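PDB 5NTD: leucyl aminopeptidase from Trypanosoma brucei brucei, which probably removes leucine and other amino-terminal residues from peptides as a manganese-dependent M17 metallo-aminopeptidase, and binds the inhibitor bestatin. Local coordinates for residues P393-D398 / T488-H493; F238-I243 / V270-T275. All coordinates share one frame; numbering follows the deposited sequence.

Interaction 1: P393-D398 / T488-H493; sequences PDVVID and TGAHIH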
loop_
_atom_site.group_PDB
_atom_site.type_symbol
_atom_site.label_atom_id
_atom_site.label_comp_id
_atom_site.label_asym_id
_atom_site.label_seq_id
_atom_site.Cartn_x
_atom_site.Cartn_y
_atom_site.Cartn_z
ATOM N N PRO G 393 41.581 -21.809 -3.308
ATOM C CA PRO G 393 41.783 -21.057 -2.091
ATOM C C PRO G 393 41.503 -21.862 -0.855
ATOM O O PRO G 393 40.739 -22.809 -0.879
ATOM C CB PRO G 393 40.760 -19.935 -2.210
ATOM C CG PRO G 393 39.674 -20.507 -3.035
ATOM C CD PRO G 393 40.391 -21.341 -4.042
ATOM N N ASP G 394 42.157 -21.456 0.221
ATOM C CA ASP G 394 41.920 -22.017 1.544
ATOM C C ASP G 394 40.682 -21.388 2.147
ATOM O O ASP G 394 40.012 -21.991 2.979
ATOM C CB ASP G 394 43.103 -21.751 2.489
ATOM C CG ASP G 394 44.414 -22.361 1.976
ATOM O OD1 ASP G 394 44.407 -23.554 1.589
ATOM O OD2 ASP G 394 45.423 -21.610 1.930
ATOM N N VAL G 395 40.478 -20.137 1.791
ATOM C CA VAL G 395 39.419 -19.323 2.359
ATOM C C VAL G 395 38.797 -18.523 1.246
ATOM O O VAL G 395 39.492 -17.920 0.445
ATOM C CB VAL G 395 39.933 -18.333 3.421
ATOM C CG1 VAL G 395 38.792 -17.499 3.975
ATOM C CG2 VAL G 395 40.619 -19.068 4.556
ATOM N N VAL G 396 37.470 -18.505 1.228
ATOM C CA VAL G 396 36.707 -17.641 0.314
ATOM C C VAL G 396 35.956 -16.617 1.150
ATOM O O VAL G 396 35.251 -16.974 2.090
ATOM C CB VAL G 396 35.695 -18.395 -0.524
ATOM C CG1 VAL G 396 34.841 -17.435 -1.347
ATOM C CG2 VAL G 396 36.391 -19.347 -1.451
ATOM N N ILE G 397 36.151 -15.347 0.807
ATOM C CA ILE G 397 35.444 -14.259 1.466
ATOM C C ILE G 397 34.639 -13.538 0.424
ATOM O O ILE G 397 35.197 -12.992 -0.543
ATOM C CB ILE G 397 36.373 -13.238 2.129
ATOM C CG1 ILE G 397 37.301 -13.913 3.127
ATOM C CG2 ILE G 397 35.566 -12.148 2.839
ATOM C CD1 ILE G 397 38.376 -12.987 3.663
ATOM N N ASP G 398 33.329 -13.550 0.588
ATOM C CA ASP G 398 32.499 -12.714 -0.288
ATOM C C ASP G 398 31.942 -11.560 0.548
ATOM O O ASP G 398 31.612 -11.733 1.717
ATOM C CB ASP G 398 31.423 -13.513 -1.020
ATOM C CG ASP G 398 30.202 -13.788 -0.165
ATOM O OD1 ASP G 398 29.447 -12.831 0.081
ATOM O OD2 ASP G 398 30.070 -14.937 0.295
ATOM N N THR G 488 37.126 -27.112 -0.202
ATOM C CA THR G 488 36.815 -27.718 1.102
ATOM C C THR G 488 37.220 -26.831 2.295
ATOM O O THR G 488 37.312 -27.286 3.431
ATOM C CB THR G 488 37.538 -29.063 1.256
ATOM O OG1 THR G 488 38.939 -28.809 1.220
ATOM C CG2 THR G 488 37.155 -30.033 0.138
ATOM N N GLY G 489 37.446 -25.554 2.023
ATOM C CA GLY G 489 37.953 -24.621 3.046
ATOM C C GLY G 489 36.882 -23.816 3.727
ATOM O O GLY G 489 35.701 -24.148 3.706
ATOM N N ALA G 490 37.296 -22.689 4.276
ATOM C CA ALA G 490 36.411 -21.821 5.034
ATOM C C ALA G 490 35.764 -20.821 4.101
ATOM O O ALA G 490 36.403 -20.229 3.252
ATOM C CB ALA G 490 37.168 -21.109 6.140
ATOM N N HIS G 491 34.479 -20.618 4.295
ATOM C CA HIS G 491 33.736 -19.610 3.512
ATOM C C HIS G 491 33.103 -18.574 4.435
ATOM O O HIS G 491 32.334 -18.917 5.319
ATOM C CB HIS G 491 32.657 -20.249 2.667
ATOM C CG HIS G 491 31.786 -19.251 1.984
ATOM N ND1 HIS G 491 30.421 -19.308 2.020
ATOM C CD2 HIS G 491 32.098 -18.136 1.276
ATOM C CE1 HIS G 491 29.925 -18.273 1.365
ATOM N NE2 HIS G 491 30.919 -17.542 0.913
ATOM N N ILE G 492 33.489 -17.331 4.228
ATOM C CA ILE G 492 33.009 -16.217 5.009
ATOM C C ILE G 492 32.171 -15.293 4.124
ATOM O O ILE G 492 32.691 -14.664 3.219
ATOM C CB ILE G 492 34.146 -15.374 5.594
ATOM C CG1 ILE G 492 35.075 -16.245 6.465
ATOM C CG2 ILE G 492 33.573 -14.233 6.444
ATOM C CD1 ILE G 492 36.370 -15.565 6.858
ATOM N N HIS G 493 30.872 -15.247 4.409
ATOM C CA HIS G 493 29.965 -14.356 3.715
ATOM C C HIS G 493 29.717 -13.136 4.589
ATOM O O HIS G 493 29.273 -13.252 5.713
ATOM C CB HIS G 493 28.662 -15.062 3.377
ATOM C CG HIS G 493 27.562 -14.126 2.961
ATOM N ND1 HIS G 493 27.654 -13.311 1.857
ATOM C CD2 HIS G 493 26.377 -13.836 3.539
ATOM C CE1 HIS G 493 26.574 -12.566 1.765
ATOM N NE2 HIS G 493 25.774 -12.881 2.767
#
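The carboxylate of D398 is gripped by two histidines of the neighbouring strand, H491 and H493, all three on the same face of the sheet. H493 ND1 donates to the syn lone pair of D398 OD1, 2.6 Å away, with the oxygen almost exactly in the imidazole plane. H491 NE2 donates to D398 OD2 at 2.8 Å; it arrives nearly along the C-O axis of that oxygen, its bond bent to 147°, with the oxygen tilted from the ring plane. The D398 carboxylate, with CG between its backbone N and carbonyl carbon (chi1 81°), swings across the strand gap to reach both rings. Beneath them, strands 395-398 and 490-493 run parallel, only 9° apart. Four backbone bonds zip them together: A490 N to D394 O, V396 N to A490 O, I492 N to V396 O (2.8 Å) and D398 N to I492 O. On the histidine face V396 CG1 lies 3.9 Å from H491 CD2. The other face is apolar: I397 and I492 lie side by side, pointing the same way, with I397 CG1 4.2 Å from I492 CD1, while V395 CG2 meets A490 CB at 4.3 Å. Helices 422-435 and 511-519 cover this face, through M428 and Y517 among others. The contact lies in the central sheet of the catalytic domain, with the H493 side chain about 10 Å from bound bestatin. With one histidine N-H on each oxygen, the buried carboxylate is fixed in rotation and would be expected to favour the tautomers with the proton on H493 ND1 and H491 NE2.

Interaction 2: F238-I243 / V270-T275; sequences FDVDVI and VTLLYT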
loop_
_atom_site.group_PDB
_atom_site.type_symbol
_atom_site.label_atom_id
_atom_site.label_comp_id
_atom_site.label_asym_id
_atom_site.label_seq_id
_atom_site.Cartn_x
_atom_site.Cartn_y
_atom_site.Cartn_z
ATOM N N PHE G 238 50.022 -6.066 -10.715
ATOM C CA PHE G 238 49.280 -7.328 -10.482
ATOM C C PHE G 238 48.491 -7.707 -11.716
ATOM O O PHE G 238 48.322 -6.924 -12.635
ATOM C CB PHE G 238 48.422 -7.289 -9.210
ATOM C CG PHE G 238 47.380 -6.188 -9.190
ATOM C CD1 PHE G 238 46.187 -6.323 -9.918
ATOM C CD2 PHE G 238 47.592 -5.018 -8.458
ATOM C CE1 PHE G 238 45.240 -5.308 -9.922
ATOM C CE2 PHE G 238 46.644 -4.005 -8.468
ATOM C CZ PHE G 238 45.470 -4.159 -9.182
ATOM N N ASP G 239 48.013 -8.937 -11.725
ATOM C CA ASP G 239 47.325 -9.500 -12.911
ATOM C C ASP G 239 45.829 -9.164 -12.903
ATOM O O ASP G 239 45.205 -9.067 -11.859
ATOM C CB ASP G 239 47.540 -11.015 -13.032
ATOM C CG ASP G 239 48.986 -11.365 -13.417
ATOM O OD1 ASP G 239 49.584 -10.653 -14.268
ATOM O OD2 ASP G 239 49.503 -12.376 -12.908
ATOM N N VAL G 240 45.279 -8.975 -14.091
ATOM C CA VAL G 240 43.857 -8.662 -14.242
ATOM C C VAL G 240 43.280 -9.486 -15.385
ATOM O O VAL G 240 43.835 -9.537 -16.478
ATOM C CB VAL G 240 43.601 -7.160 -14.402
ATOM C CG1 VAL G 240 44.420 -6.571 -15.560
ATOM C CG2 VAL G 240 42.115 -6.880 -14.630
ATOM N N ASP G 241 42.182 -10.154 -15.080
ATOM C CA ASP G 241 41.427 -10.960 -16.059
ATOM C C ASP G 241 39.978 -10.404 -16.124
ATOM O O ASP G 241 39.335 -10.250 -15.101
ATOM C CB ASP G 241 41.392 -12.425 -15.640
ATOM C CG ASP G 241 40.499 -13.283 -16.536
ATOM O OD1 ASP G 241 40.708 -13.244 -17.770
ATOM O OD2 ASP G 241 39.623 -14.040 -16.011
ATOM N N VAL G 242 39.506 -10.144 -17.318
ATOM C CA VAL G 242 38.192 -9.589 -17.534
ATOM C C VAL G 242 37.384 -10.483 -18.448
ATOM O O VAL G 242 37.763 -10.722 -19.588
ATOM C CB VAL G 242 38.251 -8.201 -18.191
ATOM C CG1 VAL G 242 36.850 -7.652 -18.437
ATOM C CG2 VAL G 242 39.024 -7.227 -17.319
ATOM N N ILE G 243 36.238 -10.934 -17.966
ATOM C CA ILE G 243 35.271 -11.613 -18.819
ATOM C C ILE G 243 34.103 -10.665 -19.001
ATOM O O ILE G 243 33.398 -10.333 -18.046
ATOM C CB ILE G 243 34.813 -12.942 -18.240
ATOM C CG1 ILE G 243 36.030 -13.722 -17.765
ATOM C CG2 ILE G 243 34.050 -13.732 -19.290
ATOM C CD1 ILE G 243 35.686 -15.016 -17.083
ATOM N N VAL G 270 35.530 -9.496 -13.266
ATOM C CA VAL G 270 36.887 -8.994 -13.213
ATOM C C VAL G 270 37.667 -9.670 -12.082
ATOM O O VAL G 270 37.337 -9.499 -10.910
ATOM C CB VAL G 270 36.917 -7.498 -13.000
ATOM C CG1 VAL G 270 38.342 -6.976 -12.951
ATOM C CG2 VAL G 270 36.163 -6.790 -14.099
ATOM N N THR G 271 38.705 -10.415 -12.436
ATOM C CA THR G 271 39.510 -11.092 -11.438
ATOM C C THR G 271 40.929 -10.538 -11.409
ATOM O O THR G 271 41.611 -10.460 -12.426
ATOM C CB THR G 271 39.530 -12.615 -11.635
ATOM O OG1 THR G 271 38.192 -13.146 -11.520
ATOM C CG2 THR G 271 40.385 -13.288 -10.581
ATOM N N LEU G 272 41.360 -10.188 -10.213
ATOM C CA LEU G 272 42.684 -9.649 -9.951
ATOM C C LEU G 272 43.495 -10.674 -9.146
ATOM O O LEU G 272 42.939 -11.346 -8.276
ATOM C CB LEU G 272 42.624 -8.337 -9.170
ATOM C CG LEU G 272 41.536 -7.377 -9.632
ATOM C CD1 LEU G 272 41.525 -6.140 -8.746
ATOM C CD2 LEU G 272 41.755 -6.973 -11.069
ATOM N N LEU G 273 44.791 -10.789 -9.465
ATOM C CA LEU G 273 45.691 -11.751 -8.780
ATOM C C LEU G 273 46.896 -11.098 -8.210
ATOM O O LEU G 273 47.575 -10.334 -8.854
ATOM C CB LEU G 273 46.162 -12.841 -9.703
ATOM C CG LEU G 273 45.078 -13.783 -10.213
ATOM C CD1 LEU G 273 45.629 -14.614 -11.381
ATOM C CD2 LEU G 273 44.595 -14.702 -9.084
ATOM N N TYR G 274 47.165 -11.461 -6.977
ATOM C CA TYR G 274 48.383 -11.061 -6.300
ATOM C C TYR G 274 48.992 -12.275 -5.618
ATOM O O TYR G 274 48.350 -12.961 -4.807
ATOM C CB TYR G 274 48.089 -9.976 -5.267
ATOM C CG TYR G 274 49.155 -9.790 -4.214
ATOM C CD1 TYR G 274 50.388 -9.213 -4.530
ATOM C CD2 TYR G 274 48.910 -10.150 -2.889
ATOM C CE1 TYR G 274 51.341 -9.015 -3.554
ATOM C CE2 TYR G 274 49.858 -9.962 -1.898
ATOM C CZ TYR G 274 51.066 -9.392 -2.235
ATOM O OH TYR G 274 51.998 -9.214 -1.244
ATOM N N THR G 275 50.243 -12.536 -5.960
ATOM C CA THR G 275 51.030 -13.593 -5.293
ATOM C C THR G 275 52.236 -12.936 -4.673
ATOM O O THR G 275 53.040 -12.351 -5.386
ATOM C CB THR G 275 51.451 -14.675 -6.297
ATOM O OG1 THR G 275 50.269 -15.190 -6.921
ATOM C CG2 THR G 275 52.180 -15.841 -5.596
HETATM O O HOH W 1 50.101 -13.430 -9.778
HETATM O O HOH W 2 37.589 -13.132 -13.999
#
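Strands 239-243 and 270-274 pair antiparallel, 165° between their directions, at an edge of the mixed sheet of the M17 catalytic domain. D239 with L273 and D241 with T271 are the hydrogen-bonded pairs, each joined by two backbone N-H to O bonds. Those of the D241 pair are both 2.7 Å, from D241 N to T271 O and from T271 N to D241 O; in the D239 pair L273 N reaches D239 O at 3.0 Å. V240 with L272 and V242 with V270 form the non-hydrogen-bonded pairs, and their side chains make one apolar face. V240 CG2, anti to the backbone N, lies 3.6 Å from L272 CD2 and also touches V270 CG1, both neighbours lying alongside it. F238 continues this patch: its ring crosses L272 obliquely, CE1 4.0 Å from L272 CD1, and packs edge-to-face with F323. Helices 222-236 and 314-328 cover the face, A233 touching both F238 and V240, F320 and F323 touching L272. The other face carries D239, D241, T271 and L273, with D239 CB 4.0 Å from L273 CB. Here T271 OG1, which also bonds T338 OG1 of the next strand, donates to a water at 2.6 Å, and that water in turn donates to D241 OD2 at 3.0 Å.

Both contacts belong to one mixed sheet of the catalytic domain but do not touch: their centres lie 18 Å apart and their nearest atoms about 9 Å. Interaction 1 is buried, with parallel strands and strand 283-291 pairing on the far side of 393-398. Interaction 2 is partly buried and antiparallel, with strand 334-344 flanking 270-275; that strand also pairs with 283-291, which completes the path between them. Each packs one apolar face under helices, but the faces that carry the aspartates differ. In interaction 1 an aspartate is held directly by histidine N-H groups, whereas in interaction 2 an aspartate reaches a threonine through water.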